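Local coordinates for bacillaene synthase decarboxylase PksI (Bacillus subtilis, PDB 4Q1K), which decarboxylates a carrier-tethered 3-methylglutaconyl group to a 3-methylcrotonyl group during biosynthesis of the polyketide antibiotic bacillaene, at residues K70-T75 and C112-I117; K167-S172 and G193-V198. The protein carries 1 engineered substitution. One frame throughout, in Å; residues are numbered along the deposited sequence.

Contact 1. Residues K70-T75 and C112-I117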
ATOM      1  N   LYS B  70      10.887  21.787 -15.882  1.00 20.25           N
ATOM      2  CA  LYS B  70      11.099  20.395 -15.455  1.00 19.31           C
ATOM      3  C   LYS B  70      10.267  19.984 -14.218  1.00 20.88           C
ATOM      4  O   LYS B  70      10.033  18.752 -13.975  1.00 19.71           O
ATOM      5  CB  LYS B  70      12.619  20.196 -15.117  1.00 18.65           C
ATOM      6  CG  LYS B  70      13.456  20.135 -16.455  1.00 19.68           C
ATOM      7  CD  LYS B  70      14.952  20.273 -16.168  1.00 20.04           C
ATOM      8  CE  LYS B  70      15.764  20.226 -17.481  1.00 18.48           C
ATOM      9  NZ  LYS B  70      17.180  20.177 -16.994  1.00 20.00           N
ATOM     10  N   ALA B  71       9.877  20.983 -13.418  1.00 18.61           N
ATOM     11  CA  ALA B  71       9.103  20.661 -12.206  1.00 17.49           C
ATOM     12  C   ALA B  71       8.215  21.828 -11.905  1.00 18.48           C
ATOM     13  O   ALA B  71       8.615  22.986 -12.062  1.00 19.87           O
ATOM     14  CB  ALA B  71      10.055  20.472 -10.983  1.00 18.37           C
ATOM     15  N   VAL B  72       7.055  21.507 -11.355  1.00 18.11           N
ATOM     16  CA  VAL B  72       6.135  22.504 -10.905  1.00 18.41           C
ATOM     17  C   VAL B  72       5.931  22.369  -9.392  1.00 18.27           C
ATOM     18  O   VAL B  72       5.800  21.232  -8.894  1.00 19.59           O
ATOM     19  CB  VAL B  72       4.714  22.263 -11.531  1.00 20.32           C
ATOM     20  CG1 VAL B  72       3.690  23.253 -10.949  1.00 21.29           C
ATOM     21  CG2 VAL B  72       4.786  22.220 -13.093  1.00 20.92           C
ATOM     22  N   ILE B  73       5.943  23.494  -8.665  1.00 18.10           N
ATOM     23  CA  ILE B  73       5.588  23.475  -7.232  1.00 18.80           C
ATOM     24  C   ILE B  73       4.225  24.184  -7.096  1.00 19.07           C
ATOM     25  O   ILE B  73       4.127  25.343  -7.424  1.00 23.01           O
ATOM     26  CB  ILE B  73       6.626  24.239  -6.388  1.00 18.87           C
ATOM     27  CG1 ILE B  73       8.053  23.626  -6.546  1.00 20.37           C
ATOM     28  CG2 ILE B  73       6.189  24.299  -4.908  1.00 19.02           C
ATOM     29  CD1 ILE B  73       9.162  24.528  -5.961  1.00 21.23           C
ATOM     30  N   LEU B  74       3.246  23.445  -6.605  1.00 18.50           N
ATOM     31  CA  LEU B  74       1.868  23.931  -6.354  1.00 19.25           C
ATOM     32  C   LEU B  74       1.773  24.156  -4.831  1.00 21.91           C
ATOM     33  O   LEU B  74       2.043  23.235  -4.037  1.00 18.31           O
ATOM     34  CB  LEU B  74       0.787  22.929  -6.805  1.00 19.98           C
ATOM     35  CG  LEU B  74      -0.661  23.241  -6.446  1.00 20.45           C
ATOM     36  CD1 LEU B  74      -1.023  24.565  -7.205  1.00 19.54           C
ATOM     37  CD2 LEU B  74      -1.524  22.102  -6.967  1.00 20.08           C
ATOM     38  N   THR B  75       1.461  25.391  -4.415  1.00 18.92           N
ATOM     39  CA  THR B  75       1.469  25.646  -2.945  1.00 21.99           C
ATOM     40  C   THR B  75       0.473  26.712  -2.616  1.00 21.53           C
ATOM     41  O   THR B  75      -0.071  27.369  -3.560  1.00 20.84           O
ATOM     42  CB  THR B  75       2.894  26.090  -2.473  1.00 22.17           C
ATOM     43  OG1 THR B  75       2.994  25.985  -1.024  1.00 23.28           O
ATOM     44  CG2 THR B  75       3.283  27.570  -2.945  1.00 20.64           C
ATOM     45  N   CYS B 112      -0.812  17.602 -16.098  1.00 23.35           N
ATOM     46  CA  CYS B 112       0.475  18.252 -16.357  1.00 22.00           C
ATOM     47  C   CYS B 112       1.503  17.273 -16.885  1.00 21.56           C
ATOM     48  O   CYS B 112       1.727  16.168 -16.290  1.00 21.84           O
ATOM     49  CB  CYS B 112       0.949  19.008 -15.061  1.00 21.89           C
ATOM     50  SG  CYS B 112       2.390  20.018 -15.291  1.00 22.88           S
ATOM     51  N   GLU B 113       2.232  17.623 -17.948  1.00 20.10           N
ATOM     52  CA  GLU B 113       3.179  16.644 -18.495  1.00 22.89           C
ATOM     53  C   GLU B 113       4.473  16.483 -17.673  1.00 20.19           C
ATOM     54  O   GLU B 113       5.129  15.467 -17.812  1.00 20.79           O
ATOM     55  CB  GLU B 113       3.529  16.957 -19.947  1.00 30.02           C
ATOM     56  CG  GLU B 113       4.178  18.287 -20.080  1.00 32.45           C
ATOM     57  CD  GLU B 113       4.524  18.605 -21.559  1.00 36.90           C
ATOM     58  OE1 GLU B 113       4.635  17.670 -22.385  1.00 36.01           O
ATOM     59  OE2 GLU B 113       4.709  19.788 -21.857  1.00 40.75           O
ATOM     60  N   ILE B 114       4.779  17.466 -16.833  1.00 20.08           N
ATOM     61  CA  ILE B 114       5.990  17.395 -15.984  1.00 20.62           C
ATOM     62  C   ILE B 114       5.611  17.074 -14.519  1.00 19.07           C
ATOM     63  O   ILE B 114       4.459  17.204 -14.104  1.00 18.38           O
ATOM     64  CB  ILE B 114       6.827  18.647 -16.128  1.00 22.56           C
ATOM     65  CG1 ILE B 114       6.023  19.909 -15.838  1.00 20.30           C
ATOM     66  CG2 ILE B 114       7.477  18.620 -17.510  1.00 21.64           C
ATOM     67  CD1 ILE B 114       6.845  21.200 -15.771  1.00 23.99           C
ATOM     68  N   PRO B 115       6.590  16.663 -13.709  1.00 18.30           N
ATOM     69  CA  PRO B 115       6.302  16.336 -12.312  1.00 19.90           C
ATOM     70  C   PRO B 115       5.809  17.568 -11.558  1.00 18.84           C
ATOM     71  O   PRO B 115       6.319  18.704 -11.760  1.00 21.58           O
ATOM     72  CB  PRO B 115       7.709  15.966 -11.770  1.00 19.34           C
ATOM     73  CG  PRO B 115       8.383  15.326 -12.927  1.00 19.40           C
ATOM     74  CD  PRO B 115       7.956  16.183 -14.111  1.00 18.94           C
ATOM     75  N   VAL B 116       4.774  17.352 -10.756  1.00 17.57           N
ATOM     76  CA  VAL B 116       4.244  18.452  -9.929  1.00 17.00           C
ATOM     77  C   VAL B 116       4.473  18.021  -8.432  1.00 18.63           C
ATOM     78  O   VAL B 116       4.196  16.859  -8.067  1.00 17.26           O
ATOM     79  CB  VAL B 116       2.739  18.578 -10.135  1.00 18.84           C
ATOM     80  CG1 VAL B 116       2.124  19.647  -9.235  1.00 19.25           C
ATOM     81  CG2 VAL B 116       2.487  18.863 -11.665  1.00 19.45           C
ATOM     82  N   ILE B 117       4.965  18.966  -7.634  1.00 18.03           N
ATOM     83  CA  ILE B 117       5.104  18.778  -6.173  1.00 17.02           C
ATOM     84  C   ILE B 117       3.995  19.609  -5.527  1.00 19.13           C
ATOM     85  O   ILE B 117       3.981  20.841  -5.659  1.00 18.41           O
ATOM     86  CB  ILE B 117       6.465  19.312  -5.714  1.00 16.92           C
ATOM     87  CG1 ILE B 117       7.568  18.525  -6.459  1.00 17.12           C
ATOM     88  CG2 ILE B 117       6.599  19.309  -4.135  1.00 19.09           C
ATOM     89  CD1 ILE B 117       8.876  19.324  -6.472  1.00 18.56           C
TER

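Contact 2. Residues K167-S172 and G193-V198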
ATOM      1  N   LYS B 167      -5.308   5.238  -4.009  1.00 20.64           N
ATOM      2  CA  LYS B 167      -4.043   5.097  -4.803  1.00 20.94           C
ATOM      3  C   LYS B 167      -2.796   5.658  -3.999  1.00 19.64           C
ATOM      4  O   LYS B 167      -1.699   5.111  -4.089  1.00 20.04           O
ATOM      5  CB  LYS B 167      -4.289   5.941  -6.083  1.00 19.01           C
ATOM      6  CG  LYS B 167      -3.103   5.924  -7.052  1.00 24.26           C
ATOM      7  CD  LYS B 167      -2.641   4.529  -7.348  1.00 24.76           C
ATOM      8  CE  LYS B 167      -3.652   3.720  -8.125  1.00 25.45           C
ATOM      9  NZ  LYS B 167      -2.993   2.543  -8.801  1.00 31.02           N
ATOM     10  N   LYS B 168      -2.950   6.787  -3.330  1.00 18.83           N
ATOM     11  CA  LYS B 168      -1.776   7.437  -2.727  1.00 20.94           C
ATOM     12  C   LYS B 168      -1.583   7.044  -1.257  1.00 21.02           C
ATOM     13  O   LYS B 168      -0.431   7.022  -0.800  1.00 20.91           O
ATOM     14  CB  LYS B 168      -1.980   8.955  -2.791  1.00 20.24           C
ATOM     15  CG  LYS B 168      -1.949   9.579  -4.229  1.00 20.34           C
ATOM     16  CD  LYS B 168      -0.642   9.215  -4.935  1.00 25.85           C
ATOM     17  CE  LYS B 168      -0.630   9.757  -6.347  1.00 31.10           C
ATOM     18  NZ  LYS B 168       0.011  11.116  -6.317  1.00 30.26           N
ATOM     19  N   LEU B 169      -2.703   6.866  -0.509  1.00 19.45           N
ATOM     20  CA  LEU B 169      -2.585   6.574   0.947  1.00 21.92           C
ATOM     21  C   LEU B 169      -2.891   5.131   1.218  1.00 20.98           C
ATOM     22  O   LEU B 169      -2.718   4.699   2.393  1.00 19.94           O
ATOM     23  CB  LEU B 169      -3.581   7.358   1.771  1.00 22.25           C
ATOM     24  CG  LEU B 169      -3.299   8.828   1.627  1.00 27.50           C
ATOM     25  CD1 LEU B 169      -4.209   9.684   2.512  1.00 26.28           C
ATOM     26  CD2 LEU B 169      -1.829   8.986   2.009  1.00 35.36           C
ATOM     27  N   GLY B 170      -3.319   4.369   0.219  1.00 18.95           N
ATOM     28  CA  GLY B 170      -3.478   2.912   0.488  1.00 18.78           C
ATOM     29  C   GLY B 170      -4.951   2.624   0.759  1.00 18.84           C
ATOM     30  O   GLY B 170      -5.691   3.496   1.207  1.00 19.73           O
ATOM     31  N   PHE B 171      -5.384   1.406   0.423  1.00 17.14           N
ATOM     32  CA  PHE B 171      -6.769   1.007   0.536  1.00 18.33           C
ATOM     33  C   PHE B 171      -7.345   1.205   1.947  1.00 18.93           C
ATOM     34  O   PHE B 171      -8.394   1.816   2.118  1.00 20.03           O
ATOM     35  CB  PHE B 171      -6.892  -0.541   0.195  1.00 19.00           C
ATOM     36  CG  PHE B 171      -8.357  -0.958   0.220  1.00 21.21           C
ATOM     37  CD1 PHE B 171      -9.154  -0.716  -0.892  1.00 23.63           C
ATOM     38  CD2 PHE B 171      -8.958  -1.504   1.387  1.00 20.80           C
ATOM     39  CE1 PHE B 171     -10.531  -1.069  -0.915  1.00 24.68           C
ATOM     40  CE2 PHE B 171     -10.332  -1.813   1.398  1.00 22.54           C
ATOM     41  CZ  PHE B 171     -11.105  -1.638   0.245  1.00 23.68           C
ATOM     42  N   SER B 172      -6.633   0.717   2.956  1.00 17.43           N
ATOM     43  CA  SER B 172      -7.199   0.694   4.282  1.00 18.61           C
ATOM     44  C   SER B 172      -7.385   2.075   4.865  1.00 18.99           C
ATOM     45  O   SER B 172      -8.484   2.449   5.362  1.00 18.85           O
ATOM     46  CB  SER B 172      -6.241  -0.184   5.190  1.00 22.11           C
ATOM     47  OG  SER B 172      -6.857  -0.255   6.477  1.00 27.13           O
ATOM     48  N   GLY B 193       1.266   6.297   9.185  1.00 27.04           N
ATOM     49  CA  GLY B 193       2.160   5.619   8.286  1.00 24.16           C
ATOM     50  C   GLY B 193       2.152   6.028   6.769  1.00 30.25           C
ATOM     51  O   GLY B 193       2.651   5.265   5.905  1.00 34.85           O
ATOM     52  N   VAL B 194       1.791   7.272   6.475  1.00 23.55           N
ATOM     53  CA  VAL B 194       1.636   7.720   5.038  1.00 21.00           C
ATOM     54  C   VAL B 194       3.020   7.872   4.424  1.00 20.21           C
ATOM     55  O   VAL B 194       4.047   8.096   5.157  1.00 22.46           O
ATOM     56  CB  VAL B 194       0.860   9.012   4.914  1.00 22.03           C
ATOM     57  CG1 VAL B 194      -0.556   8.837   5.458  1.00 23.78           C
ATOM     58  CG2 VAL B 194       1.575  10.184   5.611  1.00 24.02           C
ATOM     59  N   PRO B 195       3.114   7.643   3.122  1.00 19.31           N
ATOM     60  CA  PRO B 195       4.448   7.693   2.427  1.00 19.41           C
ATOM     61  C   PRO B 195       4.909   9.122   2.128  1.00 20.78           C
ATOM     62  O   PRO B 195       6.020   9.308   1.540  1.00 20.35           O
ATOM     63  CB  PRO B 195       4.133   6.968   1.092  1.00 19.92           C
ATOM     64  CG  PRO B 195       2.691   7.319   0.840  1.00 21.15           C
ATOM     65  CD  PRO B 195       2.035   7.206   2.201  1.00 21.45           C
ATOM     66  N   PHE B 196       4.058  10.094   2.376  1.00 19.83           N
ATOM     67  CA  PHE B 196       4.445  11.493   2.079  1.00 18.21           C
ATOM     68  C   PHE B 196       5.405  12.013   3.154  1.00 21.88           C
ATOM     69  O   PHE B 196       5.266  11.690   4.342  1.00 20.60           O
ATOM     70  CB  PHE B 196       3.243  12.467   2.201  1.00 20.51           C
ATOM     71  CG  PHE B 196       2.054  12.058   1.372  1.00 24.44           C
ATOM     72  CD1 PHE B 196       2.235  11.323   0.203  1.00 25.51           C
ATOM     73  CD2 PHE B 196       0.762  12.331   1.815  1.00 26.27           C
ATOM     74  CE1 PHE B 196       1.147  10.953  -0.579  1.00 26.21           C
ATOM     75  CE2 PHE B 196      -0.321  11.912   1.061  1.00 31.15           C
ATOM     76  CZ  PHE B 196      -0.126  11.204  -0.118  1.00 27.07           C
ATOM     77  N   LYS B 197       6.348  12.849   2.712  1.00 20.25           N
ATOM     78  CA  LYS B 197       7.159  13.637   3.628  1.00 20.45           C
ATOM     79  C   LYS B 197       6.269  14.558   4.426  1.00 21.19           C
ATOM     80  O   LYS B 197       5.432  15.217   3.816  1.00 20.18           O
ATOM     81  CB  LYS B 197       8.087  14.526   2.823  1.00 19.89           C
ATOM     82  CG  LYS B 197       9.165  15.150   3.765  1.00 23.67           C
ATOM     83  CD  LYS B 197      10.233  14.104   4.072  1.00 26.95           C
ATOM     84  CE  LYS B 197      11.265  14.780   5.000  1.00 34.73           C
ATOM     85  NZ  LYS B 197      12.480  13.930   5.153  1.00 42.13           N
ATOM     86  N   VAL B 198       6.409  14.536   5.762  1.00 18.52           N
ATOM     87  CA  VAL B 198       5.657  15.464   6.607  1.00 18.20           C
ATOM     88  C   VAL B 198       6.679  16.356   7.353  1.00 20.13           C
ATOM     89  O   VAL B 198       7.587  15.803   8.023  1.00 23.51           O
ATOM     90  CB  VAL B 198       4.777  14.710   7.603  1.00 19.76           C
ATOM     91  CG1 VAL B 198       3.982  15.725   8.426  1.00 23.09           C
ATOM     92  CG2 VAL B 198       3.783  13.780   6.799  1.00 20.70           C
TER

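Contact 1. Residues K70-T75 and C112-I117
V72 and V116, and one step on I73 and I117, pair as parallel neighbours in the mixed beta sheet of the crotonase fold. V72 grips the incoming strand through both of its backbone polar atoms: its N donates to P115 O at 2.9 Å, and its O accepts I117 N at 2.7 Å in a nearly straight bond, 173° at the hydrogen. L74 N then reaches I117 O, so the bonds alternate along the strands as parallel pairing requires. CA-H groups of A71, I73 and V116 lean on the same carbonyls, V116 CA lying 3.3 Å from V72 O.

On the face carrying V72 and V116, V72 CB meets V116 CG2, while V72 CG2 turns to the residues that lead into the second strand. With CG1 anti to the backbone N (chi1 175°), V72 CG2 lies beside that N and touches the end of I114, CD1, at 3.5 Å; the two side chains cross at about a right angle. C112 SG, from the residue that leaves helix 108-111, comes to 3.9 Å of the same methyl. On the opposite face the apolar approach between the isoleucines is looser, I73 CG1 standing 4.4 Å from I117 CD1. P115, which has no N-H to offer, sets its ring carbon CD against K70 O.

The face with I73 and I117 is covered by helix 201-215, and helix 220-252 packs on I114. Strand 34-39 continues the sheet beyond 71-75 through backbone bonds to A71 and I73. K227 NZ bonds to the carbonyls of C112 and I114, holding the turn before the strand, and V116 N is bonded to D136 OD2.

Contact 2. Residues K167-S172 and G193-V198
V194 meets L169 just after G193 has ended helix 186-192 in a Schellman motif: V194 CG1 lies 3.7 Å from L169 CD2, and L189 and L173 flank the valine. P195 follows with its ring directed at the end of helix 161-169, CG 3.5 Å from K168 O and CD near the same leucine methyl. Its own carbonyl is bonded by R192 of a neighbouring subunit. F196 comes next, and its side chain crosses that of L169 at about a right angle. With CG beside the backbone N (chi1 -54°), the ring reaches back to the helix, where L169 CD2 approaches obliquely to 3.4 Å of F196 CE2. K168 CB sits at the ring edge, near its plane, 4.0 Å from CZ. Beyond CB the lysine chain bends away, and its NZ bonds to L133 O. V138 and L140 of strand 137-141 also touch F196. The methyl L169 CD2 is thus shared by three consecutive residues, an apolar join between a helix end and the approach to an edge strand, at the subunit interface of the crotonase-fold trimer.

In the fold
Both segments of contact 1 precede those of contact 2 in the sequence; the two centres are 19 Å apart and the nearest atoms about 7 Å. Both belong to the six-stranded sheet or the approach to it. Contact 1 joins its inner neighbours 71-75 and 116-120, whereas contact 2 holds the lead-in to the outermost strand 197-199; strand 137-141 lies between the two sites. Helices 161-169 and 171-180 follow strand 137-141 in sequence and precede strand 197-199. Contact 1 is thus mainly internal to the subunit, although P115 packs on L179 of a neighbouring copy, while contact 2 lies in the trimer interface, with residues packing on a neighbouring subunit. Neither lies at the active-site H249.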